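Local coordinates for DNA ligase-like protein Rv0938/MT0965 (Mycobacterium tuberculosis, PDB 2IRY), which probably repairs DNA double-strand breaks with Ku by non-homologous end joining, this chain being its manganese-dependent polymerase domain, at residues A110-V115 with P243-G248; T135-D140 with T184-P189; T170-S175 with R258-L263. One frame throughout, in Å; residues are numbered along the deposited sequence.

All three contacts lie in the primase-polymerase domain and converge on one bound deoxyguanosine triphosphate. Contact 1 supplies Arg247, which grips oxygens of the alpha and beta phosphates; contact 2 supplies Asp140, a ligand of the manganese ion that sits on the triphosphate; contact 3 supplies Ser175, which bonds the gamma phosphate. Their centres are well separated, about 20 Å between contacts 1 and 2, 18 Å between 1 and 3 and 16 Å between 2 and 3. Contacts 2 and 3 share a sheet, in which strands 171-174 and 180-186 are neighbours. Arg247 NH1 also comes within 3.0 Å of Ser175 O, a probable hydrogen bond joining contacts 1 and 3.

Contact 1 of 3, residues A110-V115 with P243-G248; sequences ALEVHV and PYSLRG. With DGT (2'-deoxyguanosine-5'-triphosphate), chain D.
One wall of the triphosphate pocket in the polymerase domain is formed by the salt bridge between Glu112 and Arg247, where strand 112-115 of an antiparallel sheet meets the loop 243-248. Leu111 and Glu112 form a classic beta bulge opposite Lys55 on the neighbouring strand. Glu112 runs extended beyond CG, placing its carboxylate beside the arginine. Its OE2 accepts two bonds from opposite faces of the carboxylate plane: Arg247 NE approaches from above that plane, 2.9 Å from Glu112 OE2, and Gly248 N comes to the same oxygen on its anti side at 3.0 Å, in a nearly straight bond (170°). The carboxylate and guanidinium planes stand 75° apart, so OE2 lies in the guanidinium plane although NE stands above the carboxylate. Glutamate suits the place because its other oxygen, OE1, accepts from His114 NE2 at 2.8 Å; one carboxylate thus positions Arg247, which binds the nucleotide, and His114, which probably does so too.

Arg247 is bent at its second and third side-chain torsions, which curls the guanidinium back to Glu112 while its far edge reaches the nucleotide. NH1 of Arg247 donates to O1B of the beta phosphate at 2.7 Å, and NH2 bonds O5' and O2A. An arginine can thus serve a carboxylate and three oxygens of the triphosphate, two non-bridging and the ester O5'. The His114 ring meets the sugar C5' edge-on.

Farther from the nucleotide, Ser245 ties the loop to the strand. A small hydroxyl fits so close to the backbone, and its OG, anti to the backbone N (chi1 -175°), accepts from Val113 N at 3.0 Å. Tyr36, from helix 29-47, bonds both Leu111 O and Leu246 N, bracing the same junction. The hydroxyl of Ser245 is also a donor, its OG lying 2.8 Å from Leu246 O, in the carbonyl plane on a lone pair.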
loop_
_atom_site.group_PDB
_atom_site.type_symbol
_atom_site.label_atom_id
_atom_site.label_comp_id
_atom_site.label_asym_id
_atom_site.label_seq_id
_atom_site.Cartn_x
_atom_site.Cartn_y
_atom_site.Cartn_z
ATOM N N ALA A 110 1.601 14.538 3.029
ATOM C CA ALA A 110 1.467 13.365 2.157
ATOM C C ALA A 110 0.723 12.284 2.932
ATOM O O ALA A 110 1.329 11.305 3.480
ATOM C CB ALA A 110 2.859 12.862 1.691
ATOM N N LEU A 111 -0.605 12.419 3.000
ATOM C CA LEU A 111 -1.361 11.461 3.799
ATOM C C LEU A 111 -1.169 10.051 3.279
ATOM O O LEU A 111 -1.150 9.064 4.040
ATOM C CB LEU A 111 -2.859 11.802 3.804
ATOM C CG LEU A 111 -3.135 13.232 4.304
ATOM C CD1 LEU A 111 -4.609 13.501 4.218
ATOM C CD2 LEU A 111 -2.583 13.406 5.776
ATOM N N GLU A 112 -1.043 9.947 1.963
ATOM C CA GLU A 112 -0.951 8.610 1.368
ATOM C C GLU A 112 0.428 8.345 0.775
ATOM O O GLU A 112 1.003 9.200 0.118
ATOM C CB GLU A 112 -2.039 8.393 0.305
ATOM C CG GLU A 112 -3.442 8.259 0.860
ATOM C CD GLU A 112 -4.501 7.997 -0.207
ATOM O OE1 GLU A 112 -4.131 7.951 -1.401
ATOM O OE2 GLU A 112 -5.710 7.847 0.160
ATOM N N VAL A 113 0.945 7.135 1.034
ATOM C CA VAL A 113 2.196 6.655 0.457
ATOM C C VAL A 113 1.790 5.435 -0.380
ATOM O O VAL A 113 1.088 4.542 0.127
ATOM C CB VAL A 113 3.193 6.191 1.547
ATOM C CG1 VAL A 113 4.410 5.533 0.913
ATOM C CG2 VAL A 113 3.556 7.376 2.531
ATOM N N HIS A 114 2.193 5.415 -1.650
ATOM C CA HIS A 114 1.821 4.344 -2.596
ATOM C C HIS A 114 3.126 3.750 -3.156
ATOM O O HIS A 114 4.050 4.503 -3.432
ATOM C CB HIS A 114 1.017 4.888 -3.768
ATOM C CG HIS A 114 -0.317 5.469 -3.405
ATOM N ND1 HIS A 114 -1.509 4.874 -3.777
ATOM C CD2 HIS A 114 -0.651 6.606 -2.747
ATOM C CE1 HIS A 114 -2.519 5.625 -3.368
ATOM N NE2 HIS A 114 -2.029 6.675 -2.732
ATOM N N VAL A 115 3.222 2.423 -3.235
ATOM C CA VAL A 115 4.440 1.742 -3.701
ATOM C C VAL A 115 4.091 0.613 -4.680
ATOM O O VAL A 115 3.014 0.023 -4.580
ATOM C CB VAL A 115 5.333 1.161 -2.525
ATOM C CG1 VAL A 115 5.831 2.286 -1.626
ATOM C CG2 VAL A 115 4.585 0.053 -1.706
ATOM N N PRO A 243 0.872 -0.637 2.991
ATOM C CA PRO A 243 0.405 -1.009 4.343
ATOM C C PRO A 243 0.801 0.033 5.416
ATOM O O PRO A 243 1.927 0.538 5.413
ATOM C CB PRO A 243 1.123 -2.333 4.599
ATOM C CG PRO A 243 1.222 -2.962 3.174
ATOM C CD PRO A 243 1.606 -1.741 2.331
ATOM N N TYR A 244 -0.141 0.351 6.305
ATOM C CA TYR A 244 0.012 1.350 7.402
ATOM C C TYR A 244 -0.158 2.806 6.925
ATOM O O TYR A 244 -0.271 3.721 7.758
ATOM C CB TYR A 244 1.299 1.183 8.221
ATOM C CG TYR A 244 1.397 -0.158 8.898
ATOM C CD1 TYR A 244 0.662 -0.414 10.065
ATOM C CD2 TYR A 244 2.163 -1.195 8.350
ATOM C CE1 TYR A 244 0.708 -1.674 10.692
ATOM C CE2 TYR A 244 2.223 -2.457 8.975
ATOM C CZ TYR A 244 1.508 -2.670 10.142
ATOM O OH TYR A 244 1.539 -3.867 10.779
ATOM N N SER A 245 -0.274 3.003 5.606
ATOM C CA SER A 245 -0.557 4.357 5.113
ATOM C C SER A 245 -1.920 4.820 5.607
ATOM O O SER A 245 -2.876 4.060 5.633
ATOM C CB SER A 245 -0.508 4.485 3.579
ATOM O OG SER A 245 -0.675 5.855 3.203
ATOM N N LEU A 246 -2.002 6.102 5.948
ATOM C CA LEU A 246 -3.276 6.777 6.081
ATOM C C LEU A 246 -3.961 6.867 4.693
ATOM O O LEU A 246 -3.330 6.683 3.635
ATOM C CB LEU A 246 -3.107 8.190 6.668
ATOM C CG LEU A 246 -2.710 8.294 8.145
ATOM C CD1 LEU A 246 -2.220 9.698 8.407
ATOM C CD2 LEU A 246 -3.900 7.943 9.003
ATOM N N ARG A 247 -5.268 7.087 4.732
ATOM C CA ARG A 247 -6.044 7.366 3.536
ATOM C C ARG A 247 -6.544 8.818 3.628
ATOM O O ARG A 247 -6.956 9.296 4.723
ATOM C CB ARG A 247 -7.248 6.415 3.404
ATOM C CG ARG A 247 -6.917 4.890 3.369
ATOM C CD ARG A 247 -5.827 4.592 2.316
ATOM N NE ARG A 247 -6.106 5.116 0.982
ATOM C CZ ARG A 247 -6.473 4.373 -0.062
ATOM N NH1 ARG A 247 -6.620 3.066 0.058
ATOM N NH2 ARG A 247 -6.675 4.945 -1.244
ATOM N N GLY A 248 -6.584 9.482 2.468
ATOM C CA GLY A 248 -7.087 10.858 2.376
ATOM C C GLY A 248 -8.581 10.809 2.123
ATOM O O GLY A 248 -9.064 11.074 1.005
HETATM P PG DGT D . -10.730 0.658 -2.554
HETATM O O1G DGT D . -11.846 1.558 -2.092
HETATM O O2G DGT D . -10.946 0.162 -3.968
HETATM O O3G DGT D . -10.376 -0.414 -1.546
HETATM O O3B DGT D . -9.410 1.612 -2.574
HETATM P PB DGT D . -7.960 1.229 -3.204
HETATM O O1B DGT D . -6.883 1.742 -2.284
HETATM O O2B DGT D . -7.889 -0.220 -3.624
HETATM O O3A DGT D . -7.928 2.109 -4.571
HETATM P PA DGT D . -7.918 3.727 -4.563
HETATM O O1A DGT D . -8.220 4.239 -5.952
HETATM O O2A DGT D . -8.818 4.201 -3.442
HETATM O "O5'" DGT D . -6.358 4.052 -4.224
HETATM C "C5'" DGT D . -5.288 3.692 -5.121
HETATM C "C4'" DGT D . -5.723 3.672 -6.589
HETATM O "O4'" DGT D . -5.343 4.880 -7.256
HETATM C "C3'" DGT D . -5.161 2.518 -7.396
HETATM O "O3'" DGT D . -6.134 1.477 -7.482
HETATM C "C2'" DGT D . -4.878 3.098 -8.770
HETATM C "C1'" DGT D . -4.896 4.613 -8.582
HETATM N N9 DGT D . -3.538 5.193 -8.703
HETATM C C8 DGT D . -2.412 4.659 -8.196
HETATM N N7 DGT D . -1.324 5.418 -8.459
HETATM C C5 DGT D . -1.760 6.479 -9.156
HETATM C C6 DGT D . -1.127 7.679 -9.748
HETATM O O6 DGT D . 0.101 7.841 -9.635
HETATM N N1 DGT D . -1.906 8.564 -10.394
HETATM C C2 DGT D . -3.243 8.382 -10.515
HETATM N N2 DGT D . -3.967 9.317 -11.175
HETATM N N3 DGT D . -3.897 7.305 -9.990
HETATM C C4 DGT D . -3.219 6.338 -9.315
HETATM O O HOH W 1 -5.929 7.251 -3.076
HETATM O O HOH W 2 -7.953 8.833 -0.971
#

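Contact 2 of 3, residues T135-D140 with T184-P189; sequences TRLVFD and TPLDEP. With MN (manganese (II) ion), chain C; DGT (2'-deoxyguanosine-5'-triphosphate), chain D.
Leu137 and Thr184 face each other as a hydrogen-bonded antiparallel pair where strand 129-143 runs beside strand 180-186, in the mixed sheet of the polymerase domain. Leu137 N gives a bond to Thr184 O at 2.8 Å, and Thr184 N returns one to Leu137 O at 3.0 Å. Packing is tight on this face. The two side chains lie alongside each other, pointing the same way, and Leu137 CB is pressed against Thr184 CG2 at 3.4 Å, closer than usual for two carbons. With Thr184 OG1 anti to the backbone N (chi1 171°), the hydroxyl turns to Val169 O while the methyl meets the leucine; a beta-branched threonine can serve both partners. Helix 192-209 covers this face, with Ala195 and Leu198 against Leu137. Arg136 and Pro185 form the non-hydrogen-bonded pair, a place where proline's missing N-H costs no bridge bond, and the buried guanidinium reaches Asp291, with which it forms a salt bridge.

The solvent side is looser. Leu186 crosses Leu137 at about a right angle, its CD2 3.8 Å from Leu137 CG. Leu186 N bonds Thr135 O at 3.0 Å, but a water also joins Thr135 O to Leu186 O, and the chain beyond turns through the exposed Asp187 and Glu188.

In the other direction the strand carries Asp140 to the nucleotide. Manganese is bound by Asp140 OD1 at 2.5 Å and, more loosely, by OD2 at 2.7 Å; O2G of the triphosphate binds the same ion at 2.1 Å. Two waters are further ligands, consistent with a metal that offsets phosphate charge and joins the nucleotide to the sheet.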
loop_
_atom_site.group_PDB
_atom_site.type_symbol
_atom_site.label_atom_id
_atom_site.label_comp_id
_atom_site.label_asym_id
_atom_site.label_seq_id
_atom_site.Cartn_x
_atom_site.Cartn_y
_atom_site.Cartn_z
ATOM N N THR A 135 8.748 -8.697 -5.698
ATOM C CA THR A 135 9.083 -9.472 -4.484
ATOM C C THR A 135 7.824 -10.115 -3.892
ATOM O O THR A 135 7.885 -11.053 -3.074
ATOM C CB THR A 135 9.716 -8.619 -3.386
ATOM O OG1 THR A 135 8.725 -7.726 -2.866
ATOM C CG2 THR A 135 10.945 -7.865 -3.920
ATOM N N ARG A 136 6.687 -9.605 -4.319
ATOM C CA ARG A 136 5.388 -10.055 -3.786
ATOM C C ARG A 136 4.302 -9.796 -4.817
ATOM O O ARG A 136 4.491 -8.977 -5.716
ATOM C CB ARG A 136 5.067 -9.312 -2.472
ATOM C CG ARG A 136 4.860 -7.781 -2.618
ATOM C CD ARG A 136 5.004 -7.063 -1.292
ATOM N NE ARG A 136 4.605 -5.662 -1.470
ATOM C CZ ARG A 136 5.021 -4.622 -0.740
ATOM N NH1 ARG A 136 5.874 -4.765 0.294
ATOM N NH2 ARG A 136 4.557 -3.407 -1.061
ATOM N N LEU A 137 3.195 -10.535 -4.706
ATOM C CA LEU A 137 1.979 -10.269 -5.479
ATOM C C LEU A 137 1.022 -9.461 -4.628
ATOM O O LEU A 137 1.022 -9.602 -3.402
ATOM C CB LEU A 137 1.268 -11.574 -5.878
ATOM C CG LEU A 137 2.044 -12.656 -6.626
ATOM C CD1 LEU A 137 1.134 -13.838 -6.948
ATOM C CD2 LEU A 137 2.631 -12.069 -7.901
ATOM N N VAL A 138 0.237 -8.605 -5.275
ATOM C CA VAL A 138 -0.911 -7.931 -4.621
ATOM C C VAL A 138 -2.176 -8.181 -5.470
ATOM O O VAL A 138 -2.131 -8.130 -6.709
ATOM C CB VAL A 138 -0.712 -6.402 -4.399
ATOM C CG1 VAL A 138 -0.688 -5.650 -5.718
ATOM C CG2 VAL A 138 -1.805 -5.848 -3.504
ATOM N N PHE A 139 -3.275 -8.503 -4.784
ATOM C CA PHE A 139 -4.596 -8.550 -5.385
ATOM C C PHE A 139 -5.440 -7.459 -4.742
ATOM O O PHE A 139 -5.404 -7.277 -3.521
ATOM C CB PHE A 139 -5.239 -9.915 -5.147
ATOM C CG PHE A 139 -4.512 -11.039 -5.811
ATOM C CD1 PHE A 139 -4.863 -11.426 -7.099
ATOM C CD2 PHE A 139 -3.461 -11.709 -5.154
ATOM C CE1 PHE A 139 -4.172 -12.493 -7.759
ATOM C CE2 PHE A 139 -2.764 -12.759 -5.805
ATOM C CZ PHE A 139 -3.130 -13.149 -7.102
ATOM N N ASP A 140 -6.177 -6.717 -5.560
ATOM C CA ASP A 140 -7.077 -5.727 -5.032
ATOM C C ASP A 140 -8.486 -6.275 -5.210
ATOM O O ASP A 140 -8.948 -6.453 -6.333
ATOM C CB ASP A 140 -6.866 -4.405 -5.753
ATOM C CG ASP A 140 -7.814 -3.340 -5.313
ATOM O OD1 ASP A 140 -8.616 -3.533 -4.370
ATOM O OD2 ASP A 140 -7.759 -2.270 -5.946
ATOM N N THR A 184 1.124 -11.541 -1.125
ATOM C CA THR A 184 1.790 -12.831 -0.948
ATOM C C THR A 184 3.254 -12.701 -1.380
ATOM O O THR A 184 3.523 -12.269 -2.496
ATOM C CB THR A 184 1.075 -13.958 -1.719
ATOM O OG1 THR A 184 1.875 -15.149 -1.681
ATOM C CG2 THR A 184 0.836 -13.590 -3.131
ATOM N N PRO A 185 4.190 -13.032 -0.475
ATOM C CA PRO A 185 5.597 -12.957 -0.842
ATOM C C PRO A 185 5.981 -14.104 -1.765
ATOM O O PRO A 185 5.566 -15.258 -1.560
ATOM C CB PRO A 185 6.323 -13.052 0.510
ATOM C CG PRO A 185 5.380 -13.798 1.387
ATOM C CD PRO A 185 4.004 -13.418 0.937
ATOM N N LEU A 186 6.742 -13.780 -2.800
ATOM C CA LEU A 186 7.206 -14.782 -3.757
ATOM C C LEU A 186 8.419 -15.568 -3.241
ATOM O O LEU A 186 9.370 -14.986 -2.711
ATOM C CB LEU A 186 7.526 -14.114 -5.100
ATOM C CG LEU A 186 6.322 -13.512 -5.845
ATOM C CD1 LEU A 186 6.760 -12.569 -6.967
ATOM C CD2 LEU A 186 5.354 -14.588 -6.372
ATOM N N ASP A 187 8.368 -16.892 -3.396
ATOM C CA ASP A 187 9.521 -17.768 -3.096
ATOM C C ASP A 187 10.720 -17.433 -3.980
ATOM O O ASP A 187 11.861 -17.386 -3.503
ATOM C CB ASP A 187 9.141 -19.251 -3.238
ATOM C CG ASP A 187 8.494 -19.816 -1.985
ATOM O OD1 ASP A 187 8.130 -19.022 -1.090
ATOM O OD2 ASP A 187 8.377 -21.056 -1.891
ATOM N N GLU A 188 10.456 -17.238 -5.273
ATOM C CA GLU A 188 11.465 -16.725 -6.203
ATOM C C GLU A 188 10.906 -15.447 -6.828
ATOM O O GLU A 188 9.878 -15.492 -7.518
ATOM C CB GLU A 188 11.784 -17.715 -7.330
ATOM C CG GLU A 188 11.624 -19.201 -7.030
ATOM C CD GLU A 188 10.804 -19.896 -8.112
ATOM O OE1 GLU A 188 11.185 -21.005 -8.558
ATOM O OE2 GLU A 188 9.775 -19.314 -8.531
ATOM N N PRO A 189 11.559 -14.295 -6.578
ATOM C CA PRO A 189 11.164 -13.129 -7.378
ATOM C C PRO A 189 11.211 -13.408 -8.903
ATOM O O PRO A 189 11.979 -14.253 -9.364
ATOM C CB PRO A 189 12.156 -12.049 -6.939
ATOM C CG PRO A 189 12.538 -12.437 -5.543
ATOM C CD PRO A 189 12.592 -13.952 -5.582
HETATM MN MN MN C . -10.017 -1.527 -4.752
HETATM P PG DGT D . -10.730 0.658 -2.554
HETATM O O1G DGT D . -11.846 1.558 -2.092
HETATM O O2G DGT D . -10.946 0.162 -3.968
HETATM O O3G DGT D . -10.376 -0.414 -1.546
HETATM O O3B DGT D . -9.410 1.612 -2.574
HETATM P PB DGT D . -7.960 1.229 -3.204
HETATM O O1B DGT D . -6.883 1.742 -2.284
HETATM O O2B DGT D . -7.889 -0.220 -3.624
HETATM O O3A DGT D . -7.928 2.109 -4.571
HETATM P PA DGT D . -7.918 3.727 -4.563
HETATM O O1A DGT D . -8.220 4.239 -5.952
HETATM O O2A DGT D . -8.818 4.201 -3.442
HETATM O "O5'" DGT D . -6.358 4.052 -4.224
HETATM C "C5'" DGT D . -5.288 3.692 -5.121
HETATM C "C4'" DGT D . -5.723 3.672 -6.589
HETATM O "O4'" DGT D . -5.343 4.880 -7.256
HETATM C "C3'" DGT D . -5.161 2.518 -7.396
HETATM O "O3'" DGT D . -6.134 1.477 -7.482
HETATM C "C2'" DGT D . -4.878 3.098 -8.770
HETATM C "C1'" DGT D . -4.896 4.613 -8.582
HETATM N N9 DGT D . -3.538 5.193 -8.703
HETATM C C8 DGT D . -2.412 4.659 -8.196
HETATM N N7 DGT D . -1.324 5.418 -8.459
HETATM C C5 DGT D . -1.760 6.479 -9.156
HETATM C C6 DGT D . -1.127 7.679 -9.748
HETATM O O6 DGT D . 0.101 7.841 -9.635
HETATM N N1 DGT D . -1.906 8.564 -10.394
HETATM C C2 DGT D . -3.243 8.382 -10.515
HETATM N N2 DGT D . -3.967 9.317 -11.175
HETATM N N3 DGT D . -3.897 7.305 -9.990
HETATM C C4 DGT D . -3.219 6.338 -9.315
HETATM O O HOH W 3 10.179 -12.380 -2.577
HETATM O O HOH W 4 -9.007 -0.177 -6.158
HETATM O O HOH W 5 -9.954 -2.553 -2.528
#

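Contact 3 of 3, residues T170-S175 with R258-L263. With DGT (2'-deoxyguanosine-5'-triphosphate), chain D.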
loop_
_atom_site.group_PDB
_atom_site.type_symbol
_atom_site.label_atom_id
_atom_site.label_comp_id
_atom_site.label_asym_id
_atom_site.label_seq_id
_atom_site.Cartn_x
_atom_site.Cartn_y
_atom_site.Cartn_z
ATOM N N THR A 170 -0.689 -15.977 2.206
ATOM C CA THR A 170 -1.420 -14.758 1.864
ATOM C C THR A 170 -1.733 -13.916 3.104
ATOM O O THR A 170 -2.106 -14.447 4.141
ATOM C CB THR A 170 -2.720 -15.102 1.069
ATOM O OG1 THR A 170 -2.391 -15.996 0.001
ATOM C CG2 THR A 170 -3.353 -13.847 0.479
ATOM N N PHE A 171 -1.579 -12.600 2.966
ATOM C CA PHE A 171 -1.772 -11.661 4.074
ATOM C C PHE A 171 -2.838 -10.629 3.712
ATOM O O PHE A 171 -2.677 -9.874 2.732
ATOM C CB PHE A 171 -0.466 -10.920 4.413
ATOM C CG PHE A 171 0.669 -11.823 4.812
ATOM C CD1 PHE A 171 0.914 -12.100 6.155
ATOM C CD2 PHE A 171 1.499 -12.380 3.844
ATOM C CE1 PHE A 171 1.991 -12.949 6.538
ATOM C CE2 PHE A 171 2.558 -13.220 4.206
ATOM C CZ PHE A 171 2.807 -13.510 5.551
ATOM N N PRO A 172 -3.919 -10.563 4.504
ATOM C CA PRO A 172 -4.942 -9.563 4.159
ATOM C C PRO A 172 -4.723 -8.174 4.777
ATOM O O PRO A 172 -4.298 -8.055 5.923
ATOM C CB PRO A 172 -6.228 -10.187 4.722
ATOM C CG PRO A 172 -5.760 -11.001 5.909
ATOM C CD PRO A 172 -4.328 -11.407 5.653
ATOM N N VAL A 173 -5.064 -7.141 4.022
ATOM C CA VAL A 173 -4.918 -5.768 4.484
ATOM C C VAL A 173 -6.180 -5.037 4.006
ATOM O O VAL A 173 -6.338 -4.811 2.809
ATOM C CB VAL A 173 -3.648 -5.075 3.849
ATOM C CG1 VAL A 173 -3.535 -3.620 4.272
ATOM C CG2 VAL A 173 -2.340 -5.814 4.170
ATOM N N THR A 174 -7.050 -4.620 4.921
ATOM C CA THR A 174 -8.195 -3.788 4.511
ATOM C C THR A 174 -7.635 -2.443 4.039
ATOM O O THR A 174 -6.781 -1.865 4.701
ATOM C CB THR A 174 -9.250 -3.617 5.644
ATOM O OG1 THR A 174 -8.606 -3.285 6.895
ATOM C CG2 THR A 174 -10.053 -4.938 5.808
ATOM N N SER A 175 -8.107 -1.970 2.883
ATOM C CA SER A 175 -7.462 -0.840 2.195
ATOM C C SER A 175 -7.565 0.517 2.884
ATOM O O SER A 175 -6.770 1.433 2.572
ATOM C CB SER A 175 -8.021 -0.719 0.751
ATOM O OG SER A 175 -9.326 -0.125 0.790
ATOM N N ARG A 258 -4.744 -7.250 8.723
ATOM C CA ARG A 258 -5.734 -8.005 9.527
ATOM C C ARG A 258 -5.340 -9.470 9.689
ATOM O O ARG A 258 -4.523 -9.992 8.934
ATOM C CB ARG A 258 -7.142 -7.941 8.886
ATOM C CG ARG A 258 -7.577 -6.538 8.399
ATOM C CD ARG A 258 -7.562 -5.501 9.513
ATOM N NE ARG A 258 -8.655 -5.691 10.470
ATOM C CZ ARG A 258 -9.825 -5.061 10.390
ATOM N NH1 ARG A 258 -10.074 -4.211 9.402
ATOM N NH2 ARG A 258 -10.752 -5.286 11.302
ATOM N N THR A 259 -5.953 -10.146 10.660
ATOM C CA THR A 259 -5.893 -11.610 10.677
ATOM C C THR A 259 -7.026 -12.177 9.806
ATOM O O THR A 259 -8.027 -11.503 9.538
ATOM C CB THR A 259 -6.027 -12.173 12.097
ATOM O OG1 THR A 259 -7.346 -11.898 12.563
ATOM C CG2 THR A 259 -5.016 -11.517 13.014
ATOM N N TRP A 260 -6.852 -13.410 9.357
ATOM C CA TRP A 260 -7.904 -14.107 8.626
ATOM C C TRP A 260 -9.191 -14.247 9.467
ATOM O O TRP A 260 -10.295 -14.069 8.954
ATOM C CB TRP A 260 -7.377 -15.450 8.107
ATOM C CG TRP A 260 -6.464 -15.251 6.931
ATOM C CD1 TRP A 260 -5.081 -15.286 6.919
ATOM C CD2 TRP A 260 -6.870 -14.902 5.601
ATOM N NE1 TRP A 260 -4.611 -15.001 5.638
ATOM C CE2 TRP A 260 -5.687 -14.778 4.812
ATOM C CE3 TRP A 260 -8.123 -14.720 4.985
ATOM C CZ2 TRP A 260 -5.723 -14.447 3.446
ATOM C CZ3 TRP A 260 -8.161 -14.383 3.616
ATOM C CH2 TRP A 260 -6.954 -14.239 2.869
ATOM N N ALA A 261 -9.043 -14.515 10.761
ATOM C CA ALA A 261 -10.203 -14.608 11.670
ATOM C C ALA A 261 -11.006 -13.304 11.693
ATOM O O ALA A 261 -12.230 -13.317 11.773
ATOM C CB ALA A 261 -9.755 -14.984 13.095
ATOM N N GLU A 262 -10.311 -12.170 11.599
ATOM C CA GLU A 262 -10.975 -10.883 11.622
ATOM C C GLU A 262 -11.888 -10.701 10.410
ATOM O O GLU A 262 -12.931 -10.060 10.496
ATOM C CB GLU A 262 -9.928 -9.766 11.709
ATOM C CG GLU A 262 -9.420 -9.587 13.157
ATOM C CD GLU A 262 -8.214 -8.650 13.291
ATOM O OE1 GLU A 262 -7.674 -8.176 12.271
ATOM O OE2 GLU A 262 -7.797 -8.406 14.448
ATOM N N LEU A 263 -11.465 -11.247 9.272
ATOM C CA LEU A 263 -12.256 -11.168 8.050
ATOM C C LEU A 263 -13.534 -11.983 8.179
ATOM O O LEU A 263 -14.521 -11.722 7.481
ATOM C CB LEU A 263 -11.423 -11.640 6.858
ATOM C CG LEU A 263 -10.555 -10.620 6.106
ATOM C CD1 LEU A 263 -9.646 -9.736 6.997
ATOM C CD2 LEU A 263 -9.757 -11.332 5.008
HETATM P PG DGT D . -10.730 0.658 -2.554
HETATM O O1G DGT D . -11.846 1.558 -2.092
HETATM O O2G DGT D . -10.946 0.162 -3.968
HETATM O O3G DGT D . -10.376 -0.414 -1.546
HETATM O O3B DGT D . -9.410 1.612 -2.574
HETATM P PB DGT D . -7.960 1.229 -3.204
HETATM O O1B DGT D . -6.883 1.742 -2.284
HETATM O O2B DGT D . -7.889 -0.220 -3.624
HETATM O O3A DGT D . -7.928 2.109 -4.571
HETATM P PA DGT D . -7.918 3.727 -4.563
HETATM O O1A DGT D . -8.220 4.239 -5.952
HETATM O O2A DGT D . -8.818 4.201 -3.442
HETATM O "O5'" DGT D . -6.358 4.052 -4.224
HETATM C "C5'" DGT D . -5.288 3.692 -5.121
HETATM C "C4'" DGT D . -5.723 3.672 -6.589
HETATM O "O4'" DGT D . -5.343 4.880 -7.256
HETATM C "C3'" DGT D . -5.161 2.518 -7.396
HETATM O "O3'" DGT D . -6.134 1.477 -7.482
HETATM C "C2'" DGT D . -4.878 3.098 -8.770
HETATM C "C1'" DGT D . -4.896 4.613 -8.582
HETATM N N9 DGT D . -3.538 5.193 -8.703
HETATM C C8 DGT D . -2.412 4.659 -8.196
HETATM N N7 DGT D . -1.324 5.418 -8.459
HETATM C C5 DGT D . -1.760 6.479 -9.156
HETATM C C6 DGT D . -1.127 7.679 -9.748
HETATM O O6 DGT D . 0.101 7.841 -9.635
HETATM N N1 DGT D . -1.906 8.564 -10.394
HETATM C C2 DGT D . -3.243 8.382 -10.515
HETATM N N2 DGT D . -3.967 9.317 -11.175
HETATM N N3 DGT D . -3.897 7.305 -9.990
HETATM C C4 DGT D . -3.219 6.338 -9.315
HETATM O O HOH W 6 -2.223 -9.246 7.437
#
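Two bends in the Arg258 chain (chi2 -58°, chi3 -72°) turn its guanidinium back across Thr174, whose OG1 sits between its backbone N and carbonyl carbon. Arg258 NH1 thereby donates to Thr174 OG1 at 3.0 Å, in the guanidinium plane, while NE of the same arginine forms a salt bridge with Glu262 OE1. That oxygen takes a second bond from Thr259 N on the opposite face of the carboxylate. Glu262 N in turn donates to Thr259 OG1, completing a capping box that starts a short, weakly bonded helical turn; threonine suits an N-cap because its hydroxyl can accept this N-H.

Pro172 is the apolar centre. Its CD lies over the five-membered ring of Trp260, 3.9 Å from the centroid, a CH-pi contact, and its CB meets Leu263 CD2 at 3.7 Å. The indole also uses its edge: Trp260 NE1 donates to Thr170 O at 3.0 Å, from above the carbonyl plane.

Strand 171-174 leads to Ser175, whose OG donates to O3G of the nucleotide. Arg258 N bonds Pro172 O at 2.9 Å, carrying on the pairing of strand 256-257; strand 180-186 pairs with the other edge, and helix 149-164 packs on Trp260 through Ala156 and Arg157.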